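Tv2483 (Treponema vincentii, PDB 6DET) binds L-arginine with high selectivity and probably delivers it to an ABC transporter for uptake. Local coordinates at residues D193-L198 and K253-N258; D199-D202 and Q206-I209; E245-F250 and N258-N263. All blocks are in the same frame, centred on the assembly; numbering follows the deposited sequence.

Contact 1. Residues D193-L198 and K253-N258. With ARG (arginine), chain B.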
# COMPACT_ATOMS: atom_id res chain seq x y z
N ASP A 193 6.01 -1.81 5.38
CA ASP A 193 4.74 -2.52 5.54
C ASP A 193 5.02 -4.01 5.47
O ASP A 193 5.75 -4.49 4.59
CB ASP A 193 3.70 -2.16 4.47
CG ASP A 193 3.15 -0.75 4.58
OD1 ASP A 193 3.41 -0.04 5.57
OD2 ASP A 193 2.40 -0.35 3.65
N LEU A 194 4.43 -4.75 6.41
CA LEU A 194 4.55 -6.20 6.39
C LEU A 194 4.20 -6.79 5.03
O LEU A 194 4.94 -7.64 4.51
CB LEU A 194 3.63 -6.80 7.47
CG LEU A 194 3.65 -8.32 7.58
CD1 LEU A 194 5.02 -8.80 8.00
CD2 LEU A 194 2.60 -8.75 8.60
N ILE A 195 3.09 -6.34 4.42
CA ILE A 195 2.55 -7.03 3.24
C ILE A 195 3.57 -7.07 2.10
O ILE A 195 3.76 -8.11 1.46
CB ILE A 195 1.23 -6.37 2.78
CG1 ILE A 195 0.08 -6.81 3.71
CG2 ILE A 195 0.92 -6.69 1.34
CD1 ILE A 195 -0.40 -8.27 3.47
N TYR A 196 4.21 -5.95 1.80
CA TYR A 196 5.14 -5.96 0.67
C TYR A 196 6.50 -6.50 1.07
O TYR A 196 7.34 -6.68 0.18
CB TYR A 196 5.26 -4.56 -0.00
CG TYR A 196 5.89 -3.42 0.79
CD1 TYR A 196 5.16 -2.28 1.12
CD2 TYR A 196 7.25 -3.46 1.12
CE1 TYR A 196 5.74 -1.23 1.80
CE2 TYR A 196 7.84 -2.43 1.82
CZ TYR A 196 7.11 -1.32 2.15
OH TYR A 196 7.72 -0.28 2.82
N SER A 197 6.69 -6.82 2.35
CA SER A 197 7.94 -7.35 2.90
C SER A 197 7.95 -8.87 3.07
O SER A 197 8.98 -9.44 3.45
CB SER A 197 8.19 -6.71 4.26
OG SER A 197 8.34 -5.33 4.10
N LEU A 198 6.84 -9.56 2.76
CA LEU A 198 6.75 -10.98 3.10
C LEU A 198 7.84 -11.80 2.42
O LEU A 198 8.42 -12.70 3.04
CB LEU A 198 5.36 -11.51 2.75
CG LEU A 198 4.29 -10.94 3.67
CD1 LEU A 198 2.92 -11.28 3.15
CD2 LEU A 198 4.48 -11.43 5.11
N LYS A 253 -1.34 -17.07 -5.38
CA LYS A 253 -0.25 -16.87 -6.34
C LYS A 253 0.85 -15.99 -5.77
O LYS A 253 2.04 -16.30 -5.88
CB LYS A 253 -0.81 -16.24 -7.62
CG LYS A 253 0.21 -15.82 -8.68
CD LYS A 253 -0.50 -14.94 -9.74
CE LYS A 253 0.43 -14.33 -10.77
NZ LYS A 253 -0.35 -13.48 -11.71
N TRP A 254 0.47 -14.85 -5.18
CA TRP A 254 1.45 -13.84 -4.81
C TRP A 254 1.98 -13.98 -3.38
O TRP A 254 3.12 -13.57 -3.10
CB TRP A 254 0.85 -12.44 -4.98
CG TRP A 254 0.68 -12.06 -6.41
CD1 TRP A 254 -0.48 -11.98 -7.11
CD2 TRP A 254 1.73 -11.74 -7.33
NE1 TRP A 254 -0.22 -11.61 -8.41
CE2 TRP A 254 1.14 -11.46 -8.57
CE3 TRP A 254 3.12 -11.66 -7.22
CZ2 TRP A 254 1.88 -11.10 -9.70
CZ3 TRP A 254 3.86 -11.31 -8.34
CH2 TRP A 254 3.24 -11.04 -9.56
N PHE A 255 1.18 -14.55 -2.47
CA PHE A 255 1.51 -14.62 -1.05
C PHE A 255 1.67 -16.04 -0.53
O PHE A 255 2.16 -16.21 0.58
CB PHE A 255 0.41 -13.94 -0.21
CG PHE A 255 0.24 -12.46 -0.47
CD1 PHE A 255 1.21 -11.55 -0.09
CD2 PHE A 255 -0.91 -11.98 -1.10
CE1 PHE A 255 1.07 -10.18 -0.36
CE2 PHE A 255 -1.08 -10.63 -1.34
CZ PHE A 255 -0.08 -9.73 -0.98
N GLY A 256 1.24 -17.06 -1.27
CA GLY A 256 1.31 -18.43 -0.81
C GLY A 256 0.10 -18.89 -0.02
O GLY A 256 -0.01 -20.08 0.30
N SER A 257 -0.80 -17.97 0.33
CA SER A 257 -2.07 -18.27 1.01
C SER A 257 -3.08 -17.19 0.67
O SER A 257 -2.74 -16.16 0.07
CB SER A 257 -1.87 -18.37 2.52
OG SER A 257 -1.61 -17.09 3.07
N ASN A 258 -4.33 -17.44 1.06
CA ASN A 258 -5.42 -16.50 0.80
C ASN A 258 -5.49 -15.49 1.93
O ASN A 258 -5.97 -15.80 3.04
CB ASN A 258 -6.75 -17.23 0.66
CG ASN A 258 -7.90 -16.28 0.54
OD1 ASN A 258 -7.72 -15.10 0.21
ND2 ASN A 258 -9.10 -16.78 0.80
N ARG B . 0.84 1.89 2.92
CA ARG B . 1.60 3.03 2.36
C ARG B . 0.67 4.24 2.23
O ARG B . -0.56 4.04 2.20
CB ARG B . 2.19 2.69 0.99
CG ARG B . 3.28 1.62 1.03
CD ARG B . 3.80 1.23 -0.35
NE ARG B . 4.47 2.35 -0.98
CZ ARG B . 4.00 3.05 -2.00
NH1 ARG B . 4.72 4.09 -2.43
NH2 ARG B . 2.82 2.75 -2.56
OXT ARG B . 1.15 5.38 2.14
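Ile195 and Leu198 pack against the ring of Phe255. The fold is the two-lobed solute-binding type, and the contact appears to join the lobes beside the cleft, consistent with a closed, ligand-bound form. Asp193 ends strand 189-193. Asp193 OD2 accepts a hydrogen bond from N of the bound arginine at 2.8 Å. Lys124 pairs with OD1, and OD2 is also hydrogen-bonded to the hydroxyl of Tyr219, which holds the carboxylate in place. Next, in the short helix 194-197, Ile195 meets Phe255 with branch CG2, 3.9 Å from Phe255 CE1. The carbonyl O of Ile195 lies at the edge of the same ring, near its plane, also 3.9 Å from Phe255 CE1. Tyr196 points the other way. Its ring is swung toward the ligand (chi1 67°), where Tyr196 CE1 comes 3.8 Å from CD of the arginine, and Asp193 O sits over the centre of one face. Within the turn, Ser197 OG donates to Asp193 O at 2.8 Å, from above the carbonyl plane. Leu198 points toward the C-terminal end of helix 246-255, where Tyr61 meets Phe255 edge-to-face. The Leu198 and Phe255 side chains cross at about a right angle, and Leu198 CD1 approaches Phe255 CD1 to 3.7 Å.

Contact 2. Residues D199-D202 and Q206-I209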
# COMPACT_ATOMS: atom_id res chain seq x y z
N ASP A 199 8.15 -11.52 1.15
CA ASP A 199 9.28 -12.20 0.52
C ASP A 199 10.61 -11.63 0.97
O ASP A 199 11.55 -12.38 1.24
CB ASP A 199 9.18 -12.12 -1.01
CG ASP A 199 7.92 -12.78 -1.56
OD1 ASP A 199 7.39 -13.69 -0.90
OD2 ASP A 199 7.49 -12.38 -2.67
N THR A 200 10.73 -10.29 1.01
CA THR A 200 12.02 -9.66 1.28
C THR A 200 12.65 -10.19 2.57
O THR A 200 13.82 -10.58 2.60
CB THR A 200 11.84 -8.13 1.37
OG1 THR A 200 11.35 -7.63 0.12
CG2 THR A 200 13.16 -7.43 1.72
N LEU A 201 11.88 -10.19 3.65
CA LEU A 201 12.41 -10.53 4.96
C LEU A 201 12.29 -12.01 5.26
O LEU A 201 12.86 -12.48 6.26
CB LEU A 201 11.69 -9.68 6.01
CG LEU A 201 11.81 -8.16 5.75
CD1 LEU A 201 10.89 -7.37 6.67
CD2 LEU A 201 13.27 -7.65 5.90
N ASP A 202 11.58 -12.77 4.42
CA ASP A 202 11.72 -14.22 4.44
C ASP A 202 13.10 -14.65 3.95
O ASP A 202 13.61 -15.69 4.37
CB ASP A 202 10.63 -14.84 3.56
CG ASP A 202 10.48 -16.33 3.78
OD1 ASP A 202 9.65 -16.73 4.63
OD2 ASP A 202 11.17 -17.10 3.09
N GLN A 206 19.83 -10.90 6.85
CA GLN A 206 20.77 -9.90 7.34
C GLN A 206 20.00 -8.82 8.10
O GLN A 206 20.59 -7.89 8.64
CB GLN A 206 21.56 -9.28 6.19
CG GLN A 206 20.70 -8.66 5.10
CD GLN A 206 21.51 -7.96 4.03
OE1 GLN A 206 22.40 -7.16 4.34
NE2 GLN A 206 21.22 -8.26 2.78
N TYR A 207 18.67 -8.93 8.12
CA TYR A 207 17.81 -7.92 8.70
C TYR A 207 17.02 -8.54 9.85
O TYR A 207 16.70 -9.73 9.84
CB TYR A 207 16.85 -7.34 7.65
CG TYR A 207 17.55 -6.61 6.53
CD1 TYR A 207 18.44 -5.58 6.80
CD2 TYR A 207 17.35 -6.96 5.21
CE1 TYR A 207 19.10 -4.91 5.78
CE2 TYR A 207 18.00 -6.28 4.17
CZ TYR A 207 18.88 -5.26 4.47
OH TYR A 207 19.54 -4.59 3.47
N SER A 208 16.73 -7.71 10.85
CA SER A 208 15.99 -8.13 12.02
C SER A 208 14.71 -7.32 12.12
O SER A 208 14.71 -6.11 11.86
CB SER A 208 16.84 -7.97 13.30
OG SER A 208 16.03 -8.03 14.46
N ILE A 209 13.62 -7.97 12.47
CA ILE A 209 12.36 -7.30 12.70
C ILE A 209 12.12 -7.19 14.20
O ILE A 209 12.17 -8.19 14.93
CB ILE A 209 11.19 -8.03 12.02
CG1 ILE A 209 11.40 -8.13 10.51
CG2 ILE A 209 9.88 -7.32 12.30
CD1 ILE A 209 10.46 -9.14 9.86
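Leu201 and Tyr207 have the closest CA atoms of the two segments, 7.1 Å apart, where the chain leaves helix 200-203 and turns into strand 207-209. The contact is apolar, and one leucine carries the helix side of it. Leu201 spreads its two methyls over two residues of the strand. At the root of Tyr207, Leu201 CD2 lies 4.0 Å from Tyr207 CB. The two side chains cross at about a right angle. The other methyl goes to Ile209: Leu201 CD1 meets Ile209 CD1 at 3.7 Å. Ile209 CG1 lies 3.9 Å from Leu201 CD1. Tyr207 and Ile209 both point toward the helix, while Ser208 between them points away, as strand alternation requires. The isoleucine reaches across because CG1 is anti to its carbonyl carbon (chi1 -59°) and the chain then extends to CD1. One face of the Tyr207 ring is covered by Gln206 CG, 3.6 Å above the plane and over the ring centre. The hydroxyl of Tyr207 is hydrogen-bonded to Asp183. Strand 207-209 pairs antiparallel with strand 120-129, whose Val127 touches both Leu201 and Tyr207. Helix 175-184 packs alongside through Tyr179, which meets the same two residues.

Contact 3. Residues E245-F250 and N258-N263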
# COMPACT_ATOMS: atom_id res chain seq x y z
N GLU A 245 -13.59 -16.81 -6.02
CA GLU A 245 -12.25 -17.32 -5.70
C GLU A 245 -11.18 -16.75 -6.62
O GLU A 245 -10.00 -17.15 -6.49
CB GLU A 245 -12.16 -18.85 -5.73
CG GLU A 245 -12.76 -19.50 -4.48
CD GLU A 245 -11.95 -19.21 -3.23
OE1 GLU A 245 -10.72 -19.46 -3.25
OE2 GLU A 245 -12.52 -18.72 -2.23
N THR A 246 -11.52 -15.83 -7.52
CA THR A 246 -10.49 -15.22 -8.37
C THR A 246 -9.46 -14.48 -7.53
O THR A 246 -8.25 -14.65 -7.72
CB THR A 246 -11.13 -14.28 -9.39
OG1 THR A 246 -12.06 -15.01 -10.20
CG2 THR A 246 -10.07 -13.67 -10.31
N ILE A 247 -9.92 -13.66 -6.59
CA ILE A 247 -8.98 -12.85 -5.82
C ILE A 247 -8.26 -13.74 -4.81
O ILE A 247 -7.02 -13.64 -4.69
CB ILE A 247 -9.69 -11.66 -5.15
CG1 ILE A 247 -10.02 -10.63 -6.23
CG2 ILE A 247 -8.78 -11.02 -4.11
CD1 ILE A 247 -10.83 -9.41 -5.78
N PRO A 248 -8.95 -14.63 -4.08
CA PRO A 248 -8.22 -15.59 -3.23
C PRO A 248 -7.12 -16.32 -3.97
O PRO A 248 -6.05 -16.57 -3.41
CB PRO A 248 -9.34 -16.53 -2.77
CG PRO A 248 -10.54 -15.61 -2.65
CD PRO A 248 -10.41 -14.71 -3.85
N ASN A 249 -7.37 -16.70 -5.22
CA ASN A 249 -6.35 -17.40 -5.97
C ASN A 249 -5.24 -16.46 -6.43
O ASN A 249 -4.08 -16.89 -6.47
CB ASN A 249 -6.99 -18.12 -7.15
CG ASN A 249 -7.65 -19.42 -6.72
OD1 ASN A 249 -7.35 -19.95 -5.65
ND2 ASN A 249 -8.55 -19.93 -7.54
N PHE A 250 -5.54 -15.20 -6.73
CA PHE A 250 -4.47 -14.22 -6.91
C PHE A 250 -3.62 -14.12 -5.64
O PHE A 250 -2.40 -14.00 -5.70
CB PHE A 250 -5.01 -12.81 -7.23
CG PHE A 250 -5.63 -12.63 -8.62
CD1 PHE A 250 -5.23 -13.37 -9.73
CD2 PHE A 250 -6.60 -11.64 -8.81
CE1 PHE A 250 -5.80 -13.15 -10.99
CE2 PHE A 250 -7.17 -11.43 -10.05
CZ PHE A 250 -6.77 -12.19 -11.13
N ASN A 258 -4.33 -17.44 1.06
CA ASN A 258 -5.42 -16.50 0.80
C ASN A 258 -5.49 -15.49 1.93
O ASN A 258 -5.97 -15.80 3.04
CB ASN A 258 -6.75 -17.23 0.66
CG ASN A 258 -7.90 -16.28 0.54
OD1 ASN A 258 -7.72 -15.10 0.21
ND2 ASN A 258 -9.10 -16.78 0.80
N LEU A 259 -5.05 -14.26 1.64
CA LEU A 259 -5.06 -13.16 2.59
C LEU A 259 -6.21 -12.19 2.36
O LEU A 259 -6.29 -11.16 3.04
CB LEU A 259 -3.74 -12.39 2.54
CG LEU A 259 -2.46 -13.17 2.81
CD1 LEU A 259 -1.26 -12.24 2.78
CD2 LEU A 259 -2.54 -13.89 4.17
N SER A 260 -7.10 -12.47 1.41
CA SER A 260 -8.12 -11.49 1.03
C SER A 260 -9.14 -11.35 2.16
O SER A 260 -9.64 -12.36 2.67
CB SER A 260 -8.82 -11.92 -0.25
OG SER A 260 -9.84 -11.00 -0.57
N ILE A 261 -9.46 -10.12 2.55
CA ILE A 261 -10.48 -9.89 3.57
C ILE A 261 -11.69 -9.17 3.01
O ILE A 261 -12.41 -8.50 3.75
CB ILE A 261 -9.92 -9.14 4.78
CG1 ILE A 261 -9.35 -7.79 4.39
CG2 ILE A 261 -8.85 -10.01 5.47
CD1 ILE A 261 -9.22 -6.86 5.55
N LEU A 262 -11.92 -9.27 1.69
CA LEU A 262 -13.01 -8.53 1.07
C LEU A 262 -14.39 -9.02 1.48
O LEU A 262 -15.38 -8.36 1.12
CB LEU A 262 -12.88 -8.62 -0.44
CG LEU A 262 -11.90 -7.61 -1.07
CD1 LEU A 262 -11.52 -8.02 -2.49
CD2 LEU A 262 -12.46 -6.16 -1.13
N ASN A 263 -14.50 -10.17 2.17
CA ASN A 263 -15.80 -10.59 2.69
C ASN A 263 -16.04 -10.10 4.12
O ASN A 263 -17.07 -10.43 4.72
CB ASN A 263 -15.97 -12.11 2.58
CG ASN A 263 -15.05 -12.90 3.54
OD1 ASN A 263 -13.99 -12.41 3.92
ND2 ASN A 263 -15.45 -14.13 3.89
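Pro248, Ile247 and Asn258 bury the most surface where the C-terminal tail folds back along the last helix, 246-255. An Asx turn at Asn258 shapes the tail there. The backbones come close: the CA atoms of Pro248 and Asn258 are 5.0 Å apart. Pro248 sits in the first turn of the helix, three residues after the N-cap, Glu245. Its ring and the Asn258 side chain lie side by side and point the same way. The amide rests along the proline: Asn258 ND2 is 3.6 Å from Pro248 CB, and Asn258 OD1 is 3.5 Å from Pro248 CA. This is van der Waals contact. Asn258 CG is anti to the backbone N (chi1 174°), which carries the amide back alongside the helix. Ile247 points toward the tail and touches two residues with two branches. Ile247 CG2 lies 3.7 Å from Ser260 OG, a hydroxyl that is hydrogen-bonded to Asn242. Ile247 CD1 lies 3.6 Å from Leu262 CD1, and these two side chains cross at about a right angle. Helix 228-243 joins the packing: its Asn242 also touches Ile247, Pro248 and Leu262. Tyr61 of helix 61-73 covers another part of Ile247. The Asx turn is closed by Ser260 N, which donates to Asn258 OD1 at 3.0 Å with an N-H...O angle of 159° and stands above the plane of the amide carbonyl.

Contacts 1 and 3 both use helix 246-255 and share Asn258. Their centres are 12 Å apart. They touch through Leu259 of the tail: Leu259 CD1 is 4.1 Å from Ile195 CD1. Contact 2 follows contact 1 directly in the chain, from Leu198 to Asp199, with centres 13 Å apart. It is nested inside the loop that contact 1 closes. Contacts 2 and 3 do not touch; their nearest atoms are about 10 Å apart and their centres about 25 Å. Of the three, contact 1 reaches the ligand, through Asp193 and Tyr196. In contact 2 the Leu201 side chain is already about 13 Å from the arginine.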